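Local structure of polyphenol oxidase, chloroplastic (Malus domestica, 6ELV) at residues A[55-60]-A[96-101]. The protein oxidises mono- and o-diphenols to o-diquinones as a full-length enzyme of the tyrosinase family, of which this is the separately expressed C-terminal domain. Sequence-based numbering, arbitrary orientation.
Sequences EFDRDV and HKKKMN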
loop_
_atom_site.group_PDB
_atom_site.type_symbol
_atom_site.label_atom_id
_atom_site.label_comp_id
_atom_site.label_asym_id
_atom_site.label_seq_id
_atom_site.Cartn_x
_atom_site.Cartn_y
_atom_site.Cartn_z
ATOM N N GLU A 55 6.179 -4.888 -10.269
ATOM C CA GLU A 55 6.953 -5.375 -11.401
ATOM C C GLU A 55 7.809 -4.265 -11.986
ATOM O O GLU A 55 7.344 -3.136 -12.169
ATOM C CB GLU A 55 6.036 -5.947 -12.468
ATOM C CG GLU A 55 6.770 -6.679 -13.535
ATOM C CD GLU A 55 5.818 -7.305 -14.507
ATOM O OE1 GLU A 55 4.921 -8.052 -14.062
ATOM O OE2 GLU A 55 5.939 -7.008 -15.713
ATOM N N PHE A 56 9.057 -4.604 -12.305
ATOM C CA PHE A 56 10.034 -3.622 -12.757
ATOM C C PHE A 56 11.216 -4.371 -13.361
ATOM O O PHE A 56 11.388 -5.574 -13.148
ATOM C CB PHE A 56 10.514 -2.733 -11.597
ATOM C CG PHE A 56 11.021 -3.518 -10.421
ATOM C CD1 PHE A 56 10.150 -3.997 -9.451
ATOM C CD2 PHE A 56 12.369 -3.834 -10.315
ATOM C CE1 PHE A 56 10.621 -4.748 -8.404
ATOM C CE2 PHE A 56 12.842 -4.584 -9.256
ATOM C CZ PHE A 56 11.963 -5.042 -8.305
ATOM N N ASP A 57 12.032 -3.640 -14.110
ATOM C CA ASP A 57 13.267 -4.198 -14.649
ATOM C C ASP A 57 14.304 -4.274 -13.533
ATOM O O ASP A 57 14.538 -3.290 -12.828
ATOM C CB ASP A 57 13.818 -3.321 -15.773
ATOM C CG ASP A 57 13.073 -3.481 -17.090
ATOM O OD1 ASP A 57 12.083 -4.227 -17.176
ATOM O OD2 ASP A 57 13.491 -2.820 -18.059
ATOM N N ARG A 58 14.977 -5.422 -13.417
ATOM C CA ARG A 58 15.926 -5.622 -12.328
ATOM C C ARG A 58 17.106 -4.661 -12.379
ATOM O O ARG A 58 17.680 -4.356 -11.329
ATOM C CB ARG A 58 16.411 -7.066 -12.315
ATOM C CG ARG A 58 15.345 -8.035 -11.858
ATOM C CD ARG A 58 15.794 -9.482 -12.057
ATOM N NE ARG A 58 14.749 -10.430 -11.677
ATOM C CZ ARG A 58 14.664 -11.044 -10.501
ATOM N NH1 ARG A 58 15.595 -10.857 -9.577
ATOM N NH2 ARG A 58 13.659 -11.871 -10.260
ATOM N N ASP A 59 17.477 -4.162 -13.565
ATOM C CA ASP A 59 18.593 -3.225 -13.681
ATOM C C ASP A 59 18.208 -1.780 -13.376
ATOM O O ASP A 59 19.040 -0.884 -13.559
ATOM C CB ASP A 59 19.306 -3.345 -15.038
ATOM C CG ASP A 59 18.422 -2.991 -16.226
ATOM O OD1 ASP A 59 17.334 -2.409 -16.053
ATOM O OD2 ASP A 59 18.832 -3.308 -17.359
ATOM N N VAL A 60 16.989 -1.544 -12.899
ATOM C CA VAL A 60 16.518 -0.217 -12.518
ATOM C C VAL A 60 16.352 -0.218 -11.002
ATOM O O VAL A 60 15.574 -1.013 -10.465
ATOM C CB VAL A 60 15.187 0.115 -13.213
ATOM C CG1 VAL A 60 14.602 1.424 -12.675
ATOM C CG2 VAL A 60 15.364 0.174 -14.729
ATOM N N HIS A 96 18.299 -15.459 -15.863
ATOM C CA HIS A 96 17.262 -15.783 -16.836
ATOM C C HIS A 96 16.029 -14.886 -16.781
ATOM O O HIS A 96 15.031 -15.196 -17.446
ATOM C CB HIS A 96 16.877 -17.273 -16.833
ATOM C CG HIS A 96 16.090 -17.731 -15.641
ATOM N ND1 HIS A 96 16.662 -18.418 -14.587
ATOM C CD2 HIS A 96 14.764 -17.684 -15.378
ATOM C CE1 HIS A 96 15.727 -18.748 -13.717
ATOM N NE2 HIS A 96 14.565 -18.314 -14.172
ATOM N N LYS A 97 16.059 -13.787 -16.037
ATOM C CA LYS A 97 14.927 -12.878 -15.941
ATOM C C LYS A 97 15.398 -11.446 -16.115
ATOM O O LYS A 97 16.337 -11.012 -15.447
ATOM C CB LYS A 97 14.251 -12.980 -14.577
ATOM C CG LYS A 97 13.521 -14.275 -14.310
ATOM C CD LYS A 97 13.011 -14.300 -12.885
ATOM C CE LYS A 97 12.196 -15.546 -12.596
ATOM N NZ LYS A 97 11.837 -15.609 -11.160
ATOM N N LYS A 98 14.700 -10.702 -16.972
ATOM C CA LYS A 98 14.905 -9.265 -17.052
ATOM C C LYS A 98 14.191 -8.538 -15.918
ATOM O O LYS A 98 14.671 -7.505 -15.435
ATOM C CB LYS A 98 14.362 -8.762 -18.390
ATOM C CG LYS A 98 14.528 -7.278 -18.617
ATOM C CD LYS A 98 13.957 -6.839 -19.954
ATOM C CE LYS A 98 12.463 -6.598 -19.883
ATOM N NZ LYS A 98 11.952 -5.940 -21.124
ATOM N N LYS A 99 13.035 -9.040 -15.505
ATOM C CA LYS A 99 12.151 -8.324 -14.602
ATOM C C LYS A 99 12.029 -9.088 -13.290
ATOM O O LYS A 99 12.340 -10.284 -13.195
ATOM C CB LYS A 99 10.769 -8.191 -15.229
ATOM C CG LYS A 99 10.787 -7.399 -16.528
ATOM C CD LYS A 99 9.419 -6.882 -16.849
ATOM C CE LYS A 99 8.543 -8.074 -17.160
ATOM N NZ LYS A 99 7.140 -7.740 -17.502
ATOM N N MET A 100 11.556 -8.381 -12.274
ATOM C CA MET A 100 11.103 -8.979 -11.031
ATOM C C MET A 100 9.614 -8.717 -10.885
ATOM O O MET A 100 9.125 -7.639 -11.236
ATOM C CB MET A 100 11.854 -8.380 -9.836
ATOM C CG MET A 100 11.480 -8.918 -8.451
ATOM S SD MET A 100 12.942 -9.187 -7.457
ATOM C CE MET A 100 13.876 -7.742 -7.997
ATOM N N ASN A 101 8.902 -9.713 -10.371
ATOM C CA ASN A 101 7.495 -9.594 -10.028
ATOM C C ASN A 101 7.381 -10.051 -8.584
ATOM O O ASN A 101 7.640 -11.222 -8.279
ATOM C CB ASN A 101 6.629 -10.450 -10.947
ATOM C CG ASN A 101 5.152 -10.175 -10.760
ATOM O OD1 ASN A 101 4.659 -10.139 -9.640
ATOM N ND2 ASN A 101 4.447 -9.950 -11.857
HETATM O O HOH W 1 10.384 -3.859 -19.537
HETATM O O HOH W 2 16.712 -5.737 -16.098
#
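F56 and M100 form the hydrogen-bonded pair of an antiparallel ladder between strand ends 55-57 and 99-101. M100 N donates to F56 O at 2.9 Å, and F56 N returns a longer bond to M100 O. E55 with N101 and D57 with K99 are the flanking non-hydrogen-bonded pairs. Past the strand end, R58 N binds K98 O at 2.9 Å with a nearly straight N-H...O angle (175°). This bond ties the type I turn D57-V60 to segment 96-101. Water 2 donates to the same K98 O and accepts from D59 N.

The side chain of R58 adds a further bond. It runs extended from CG to NE, and R58 NE donates to K99 O at 2.9 Å from well above the carbonyl plane. The guanidinium lies with one face against M100, and M100 SD is 3.8 Å from R58 NH1.

M100 also packs on F56. M100 CB sits off-centre over the F56 ring, a CH-pi contact 4.1 Å from the ring centroid. Bends at chi2 (137°) and chi3 bring CE back to F56 CZ, with SD oblique to the ring in a Met-aromatic contact.

E55 and N101 point to the face opposite F56 and M100. The E55 carboxylate also reaches toward the K99 ammonium, but the two end atoms are modelled too close, so that ion pair is doubtful. Water 1 bridges D57 OD1 and K98 NZ.

The contact closes one end of the pairing between strands 48-57 and 99-107, the latter outermost in its four-stranded antiparallel sheet. H92 accepts a hydrogen bond from R58 NH1, while F56 and M100 both touch S89 of strand 82-89, which belongs to the second sheet.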